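Local atomic coordinates of CdiI immunity protein (Cupriavidus taiwanensis, PDB entry 5T87), a protein that probably protects its own cell from contact-dependent growth inhibition by binding, and so neutralising, the cognate CdiA toxin. Residues A[72-86]-A[103-115]. Numbering follows the deposited sequence.
Sequences HLARRIHDLDVAMAE and SDALDDLRIFRMS
Arg-113, on the last helix of an all-helical fold, reaches Ala-74 and His-78 where helix 60-76 gives way to the turn before helix 82-91. The three helices pack as an up-down-up unit: the axis of 103-114 runs 7° from that of 72-76, and at 162°, nearly antiparallel, to that of 82-86. Followed outward, Arg-113 leaves its CB with CG beside the backbone N (chi1 -61°) and the chain bends at chi2, which brings CG against Ala-74 O and both CG and CD against CD2 of Leu-80; the closer, Arg-113 CD, lies 3.6 Å from Leu-80 CD2. Next, Arg-113 NE donates to Ala-74 O at 2.9 Å, almost in line with the C=O bond although the N-H is noticeably bent. The guanidinium of Arg-113 then rests one face on His-78 CA, 3.7 Å from its plane, while Arg-113 NH2 reaches 3.2 Å from Arg-75 O and NH1 lies nearest CD2 of the His-78 ring. The carbonyls at the end of helix 60-76 thus face a probable positive charge.

Leu-109 is the knob between the helices, in a hole formed by Ala-74, Val-82, Ala-85 and Glu-86. Leu-109 CD1 meets Leu-80 CD1 at 3.5 Å, and Leu-109 CD2 turns to CB of Glu-86. Farther along, Arg-75 and Phe-112 point the same way, and CG of Arg-75 stands 3.5 Å from the Phe-112 ring centroid, almost on the ring normal, a CH-pi contact. The edge of this interface joins the toxin surface: Asp-108 forms salt bridges with Arg-50 and Arg-23 of the CdiA toxin chain, and His-72 hydrogen-bonds His-46 of that chain. On the helix 82-91 side, Arg-110 grips Glu-86 side-on, NE and NH1 (3.0 Å) both donating to the single carboxylate oxygen OE2, which lies near the guanidinium plane.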
loop_
_atom_site.group_PDB
_atom_site.type_symbol
_atom_site.label_atom_id
_atom_site.label_comp_id
_atom_site.label_asym_id
_atom_site.label_seq_id
_atom_site.Cartn_x
_atom_site.Cartn_y
_atom_site.Cartn_z
ATOM N N HIS A 72 0.025 -1.905 -4.479
ATOM C CA HIS A 72 -0.385 -3.237 -4.055
ATOM C C HIS A 72 -0.773 -4.097 -5.227
ATOM O O HIS A 72 -0.373 -5.265 -5.285
ATOM C CB HIS A 72 -1.544 -3.183 -3.060
ATOM C CG HIS A 72 -1.187 -2.530 -1.773
ATOM N ND1 HIS A 72 0.024 -2.736 -1.149
ATOM C CD2 HIS A 72 -1.873 -1.669 -0.989
ATOM C CE1 HIS A 72 0.068 -2.034 -0.032
ATOM N NE2 HIS A 72 -1.068 -1.372 0.085
ATOM N N LEU A 73 -1.550 -3.543 -6.155
ATOM C CA LEU A 73 -1.887 -4.280 -7.377
ATOM C C LEU A 73 -0.646 -4.758 -8.096
ATOM O O LEU A 73 -0.557 -5.922 -8.461
ATOM C CB LEU A 73 -2.673 -3.426 -8.341
ATOM C CG LEU A 73 -4.145 -3.215 -8.064
ATOM C CD1 LEU A 73 -4.758 -2.502 -9.264
ATOM C CD2 LEU A 73 -4.840 -4.544 -7.827
ATOM N N ALA A 74 0.307 -3.852 -8.277
ATOM C CA ALA A 74 1.564 -4.149 -8.961
ATOM C C ALA A 74 2.322 -5.306 -8.308
ATOM O O ALA A 74 2.848 -6.182 -8.998
ATOM C CB ALA A 74 2.449 -2.914 -8.989
ATOM N N ARG A 75 2.378 -5.277 -6.984
ATOM C CA ARG A 75 2.943 -6.361 -6.200
ATOM C C ARG A 75 2.277 -7.718 -6.491
ATOM O O ARG A 75 2.961 -8.739 -6.577
ATOM C CB ARG A 75 2.857 -6.017 -4.697
ATOM C CG ARG A 75 3.117 -7.181 -3.755
ATOM C CD ARG A 75 3.358 -6.719 -2.327
ATOM N NE ARG A 75 2.211 -6.059 -1.682
ATOM C CZ ARG A 75 1.094 -6.661 -1.261
ATOM N NH1 ARG A 75 0.905 -7.968 -1.442
ATOM N NH2 ARG A 75 0.144 -5.945 -0.670
ATOM N N ARG A 76 0.956 -7.714 -6.649
ATOM C CA ARG A 76 0.177 -8.948 -6.662
ATOM C C ARG A 76 -0.069 -9.552 -8.022
ATOM O O ARG A 76 -0.137 -10.771 -8.124
ATOM C CB ARG A 76 -1.180 -8.735 -5.988
ATOM C CG ARG A 76 -1.115 -8.602 -4.469
ATOM C CD ARG A 76 -2.469 -8.891 -3.831
ATOM N NE ARG A 76 -3.542 -8.172 -4.514
ATOM C CZ ARG A 76 -4.470 -8.693 -5.319
ATOM N NH1 ARG A 76 -4.532 -10.000 -5.563
ATOM N NH2 ARG A 76 -5.366 -7.880 -5.870
ATOM N N ILE A 77 -0.195 -8.721 -9.058
ATOM C CA ILE A 77 -0.761 -9.146 -10.361
ATOM C C ILE A 77 0.277 -9.326 -11.494
ATOM O O ILE A 77 0.855 -8.344 -11.965
ATOM C CB ILE A 77 -1.896 -8.167 -10.768
ATOM C CG1 ILE A 77 -3.040 -8.296 -9.745
ATOM C CG2 ILE A 77 -2.382 -8.430 -12.194
ATOM C CD1 ILE A 77 -4.294 -7.533 -10.085
ATOM N N HIS A 78 0.466 -10.573 -11.951
ATOM C CA HIS A 78 1.530 -10.895 -12.925
ATOM C C HIS A 78 1.330 -10.181 -14.254
ATOM O O HIS A 78 2.293 -9.723 -14.854
ATOM C CB HIS A 78 1.671 -12.415 -13.159
ATOM C CG HIS A 78 3.010 -12.829 -13.722
ATOM N ND1 HIS A 78 3.396 -12.573 -15.027
ATOM C CD2 HIS A 78 4.046 -13.501 -13.156
ATOM C CE1 HIS A 78 4.608 -13.058 -15.235
ATOM N NE2 HIS A 78 5.027 -13.626 -14.116
ATOM N N ASP A 79 0.078 -10.050 -14.685
ATOM C CA ASP A 79 -0.234 -9.516 -16.023
ATOM C C ASP A 79 -0.623 -8.036 -16.044
ATOM O O ASP A 79 -1.416 -7.609 -16.897
ATOM C CB ASP A 79 -1.305 -10.378 -16.717
ATOM C CG ASP A 79 -2.656 -10.361 -16.009
ATOM O OD1 ASP A 79 -2.861 -9.619 -15.008
ATOM O OD2 ASP A 79 -3.524 -11.124 -16.477
ATOM N N LEU A 80 -0.086 -7.252 -15.113
ATOM C CA LEU A 80 -0.211 -5.805 -15.228
ATOM C C LEU A 80 0.463 -5.285 -16.517
ATOM O O LEU A 80 1.381 -5.905 -17.053
ATOM C CB LEU A 80 0.371 -5.082 -14.003
ATOM C CG LEU A 80 1.879 -4.827 -13.993
ATOM C CD1 LEU A 80 2.285 -4.034 -12.768
ATOM C CD2 LEU A 80 2.658 -6.127 -14.045
ATOM N N ASP A 81 -0.021 -4.142 -16.988
ATOM C CA ASP A 81 0.653 -3.341 -17.995
ATOM C C ASP A 81 1.721 -2.494 -17.300
ATOM O O ASP A 81 1.418 -1.458 -16.734
ATOM C CB ASP A 81 -0.379 -2.457 -18.709
ATOM C CG ASP A 81 0.126 -1.890 -20.017
ATOM O OD1 ASP A 81 1.348 -1.714 -20.174
ATOM O OD2 ASP A 81 -0.713 -1.600 -20.895
ATOM N N VAL A 82 2.965 -2.952 -17.351
ATOM C CA VAL A 82 4.058 -2.352 -16.587
ATOM C C VAL A 82 4.302 -0.918 -17.030
ATOM O O VAL A 82 4.435 -0.026 -16.208
ATOM C CB VAL A 82 5.377 -3.153 -16.741
ATOM C CG1 VAL A 82 6.542 -2.439 -16.061
ATOM C CG2 VAL A 82 5.228 -4.570 -16.189
ATOM N N ALA A 83 4.379 -0.706 -18.335
ATOM C CA ALA A 83 4.607 0.633 -18.886
ATOM C C ALA A 83 3.521 1.627 -18.468
ATOM O O ALA A 83 3.834 2.785 -18.221
ATOM C CB ALA A 83 4.714 0.586 -20.407
HETATM N N MSE A 84 2.267 1.181 -18.394
HETATM C CA MSE A 84 1.163 2.063 -18.013
HETATM C C MSE A 84 1.235 2.388 -16.538
HETATM O O MSE A 84 1.040 3.551 -16.148
HETATM C CB MSE A 84 -0.207 1.485 -18.345
HETATM C CG MSE A 84 -0.451 1.420 -19.852
HETATM SE SE MSE A 84 -0.471 3.204 -20.735
HETATM C CE MSE A 84 1.315 3.098 -21.585
ATOM N N ALA A 85 1.528 1.373 -15.722
ATOM C CA ALA A 85 1.703 1.553 -14.288
ATOM C C ALA A 85 2.845 2.527 -13.996
ATOM O O ALA A 85 2.718 3.402 -13.117
ATOM C CB ALA A 85 1.947 0.215 -13.605
ATOM N N GLU A 86 3.938 2.396 -14.749
ATOM C CA GLU A 86 5.112 3.225 -14.518
ATOM C C GLU A 86 4.907 4.685 -14.941
ATOM O O GLU A 86 5.287 5.600 -14.202
ATOM C CB GLU A 86 6.337 2.635 -15.200
ATOM C CG GLU A 86 7.629 3.283 -14.732
ATOM C CD GLU A 86 8.849 2.654 -15.349
ATOM O OE1 GLU A 86 8.956 2.646 -16.598
ATOM O OE2 GLU A 86 9.706 2.168 -14.580
ATOM N N SER A 103 6.325 7.314 -4.822
ATOM C CA SER A 103 7.657 6.757 -4.607
ATOM C C SER A 103 7.624 5.322 -4.060
ATOM O O SER A 103 8.344 4.468 -4.549
ATOM C CB SER A 103 8.445 7.658 -3.654
ATOM O OG SER A 103 9.767 7.190 -3.490
ATOM N N ASP A 104 6.786 5.063 -3.062
ATOM C CA ASP A 104 6.679 3.726 -2.459
ATOM C C ASP A 104 5.928 2.735 -3.354
ATOM O O ASP A 104 6.154 1.525 -3.276
ATOM C CB ASP A 104 5.969 3.784 -1.104
ATOM C CG ASP A 104 6.719 4.610 -0.063
ATOM O OD1 ASP A 104 7.923 4.918 -0.243
ATOM O OD2 ASP A 104 6.085 4.943 0.961
ATOM N N ALA A 105 5.004 3.235 -4.173
ATOM C CA ALA A 105 4.312 2.388 -5.139
ATOM C C ALA A 105 5.299 1.944 -6.235
ATOM O O ALA A 105 5.276 0.800 -6.696
ATOM C CB ALA A 105 3.130 3.129 -5.732
ATOM N N LEU A 106 6.172 2.871 -6.612
ATOM C CA LEU A 106 7.246 2.627 -7.563
ATOM C C LEU A 106 8.263 1.591 -7.039
ATOM O O LEU A 106 8.698 0.708 -7.786
ATOM C CB LEU A 106 7.945 3.951 -7.864
ATOM C CG LEU A 106 8.558 4.169 -9.233
ATOM C CD1 LEU A 106 7.516 3.976 -10.335
ATOM C CD2 LEU A 106 9.147 5.581 -9.267
ATOM N N ASP A 107 8.626 1.709 -5.756
ATOM C CA ASP A 107 9.381 0.661 -5.054
ATOM C C ASP A 107 8.700 -0.694 -5.251
ATOM O O ASP A 107 9.365 -1.670 -5.562
ATOM C CB ASP A 107 9.504 0.957 -3.542
ATOM C CG ASP A 107 10.573 2.011 -3.213
ATOM O OD1 ASP A 107 11.182 2.571 -4.151
ATOM O OD2 ASP A 107 10.808 2.275 -2.001
ATOM N N ASP A 108 7.377 -0.733 -5.082
ATOM C CA ASP A 108 6.603 -1.967 -5.237
ATOM C C ASP A 108 6.669 -2.493 -6.670
ATOM O O ASP A 108 6.860 -3.693 -6.885
ATOM C CB ASP A 108 5.137 -1.778 -4.772
ATOM C CG ASP A 108 5.017 -1.497 -3.260
ATOM O OD1 ASP A 108 6.063 -1.449 -2.564
ATOM O OD2 ASP A 108 3.875 -1.335 -2.764
ATOM N N LEU A 109 6.551 -1.588 -7.639
ATOM C CA LEU A 109 6.628 -1.952 -9.055
ATOM C C LEU A 109 7.990 -2.537 -9.419
ATOM O O LEU A 109 8.072 -3.638 -9.970
ATOM C CB LEU A 109 6.344 -0.740 -9.945
ATOM C CG LEU A 109 6.109 -1.019 -11.433
ATOM C CD1 LEU A 109 4.908 -1.931 -11.635
ATOM C CD2 LEU A 109 5.932 0.278 -12.217
ATOM N N ARG A 110 9.045 -1.809 -9.065
ATOM C CA ARG A 110 10.413 -2.184 -9.420
ATOM C C ARG A 110 10.848 -3.534 -8.811
ATOM O O ARG A 110 11.596 -4.291 -9.435
ATOM C CB ARG A 110 11.398 -1.078 -9.006
ATOM C CG ARG A 110 11.142 0.302 -9.630
ATOM C CD ARG A 110 11.752 0.452 -11.015
ATOM N NE ARG A 110 11.220 1.582 -11.803
ATOM C CZ ARG A 110 11.525 2.877 -11.633
ATOM N NH1 ARG A 110 10.985 3.794 -12.444
ATOM N NH2 ARG A 110 12.352 3.272 -10.653
ATOM N N ILE A 111 10.372 -3.832 -7.605
ATOM C CA ILE A 111 10.749 -5.055 -6.899
ATOM C C ILE A 111 10.006 -6.250 -7.497
ATOM O O ILE A 111 10.623 -7.209 -7.969
ATOM C CB ILE A 111 10.436 -4.949 -5.381
ATOM C CG1 ILE A 111 11.394 -3.963 -4.680
ATOM C CG2 ILE A 111 10.454 -6.319 -4.708
ATOM C CD1 ILE A 111 12.760 -4.519 -4.318
ATOM N N PHE A 112 8.682 -6.186 -7.453
ATOM C CA PHE A 112 7.847 -7.331 -7.792
ATOM C C PHE A 112 7.708 -7.577 -9.281
ATOM O O PHE A 112 7.349 -8.681 -9.675
ATOM C CB PHE A 112 6.460 -7.199 -7.142
ATOM C CG PHE A 112 6.481 -7.460 -5.676
ATOM C CD1 PHE A 112 6.407 -8.759 -5.197
ATOM C CD2 PHE A 112 6.629 -6.420 -4.773
ATOM C CE1 PHE A 112 6.464 -9.020 -3.835
ATOM C CE2 PHE A 112 6.688 -6.672 -3.410
ATOM C CZ PHE A 112 6.609 -7.976 -2.939
ATOM N N ARG A 113 7.964 -6.567 -10.104
ATOM C CA ARG A 113 7.706 -6.680 -11.539
ATOM C C ARG A 113 8.841 -6.341 -12.498
ATOM O O ARG A 113 8.683 -6.572 -13.689
ATOM C CB ARG A 113 6.458 -5.859 -11.890
ATOM C CG ARG A 113 5.192 -6.322 -11.182
ATOM C CD ARG A 113 4.824 -7.736 -11.589
ATOM N NE ARG A 113 3.900 -8.372 -10.661
ATOM C CZ ARG A 113 3.909 -9.660 -10.311
ATOM N NH1 ARG A 113 4.828 -10.505 -10.776
ATOM N NH2 ARG A 113 2.992 -10.104 -9.466
HETATM N N MSE A 114 9.957 -5.795 -12.012
HETATM C CA MSE A 114 11.111 -5.448 -12.874
HETATM C C MSE A 114 12.450 -5.948 -12.340
HETATM O O MSE A 114 13.489 -5.593 -12.895
HETATM C CB MSE A 114 11.126 -3.922 -13.097
HETATM C CG MSE A 114 9.723 -3.371 -13.413
HETATM SE SE MSE A 114 9.646 -1.470 -13.968
HETATM C CE MSE A 114 10.534 -1.603 -15.734
ATOM N N SER A 115 12.432 -6.790 -11.292
ATOM C CA SER A 115 13.647 -7.330 -10.651
ATOM C C SER A 115 13.468 -8.826 -10.417
ATOM O O SER A 115 13.754 -9.637 -11.294
ATOM C CB SER A 115 13.931 -6.643 -9.301
ATOM O OG SER A 115 14.269 -5.267 -9.439
#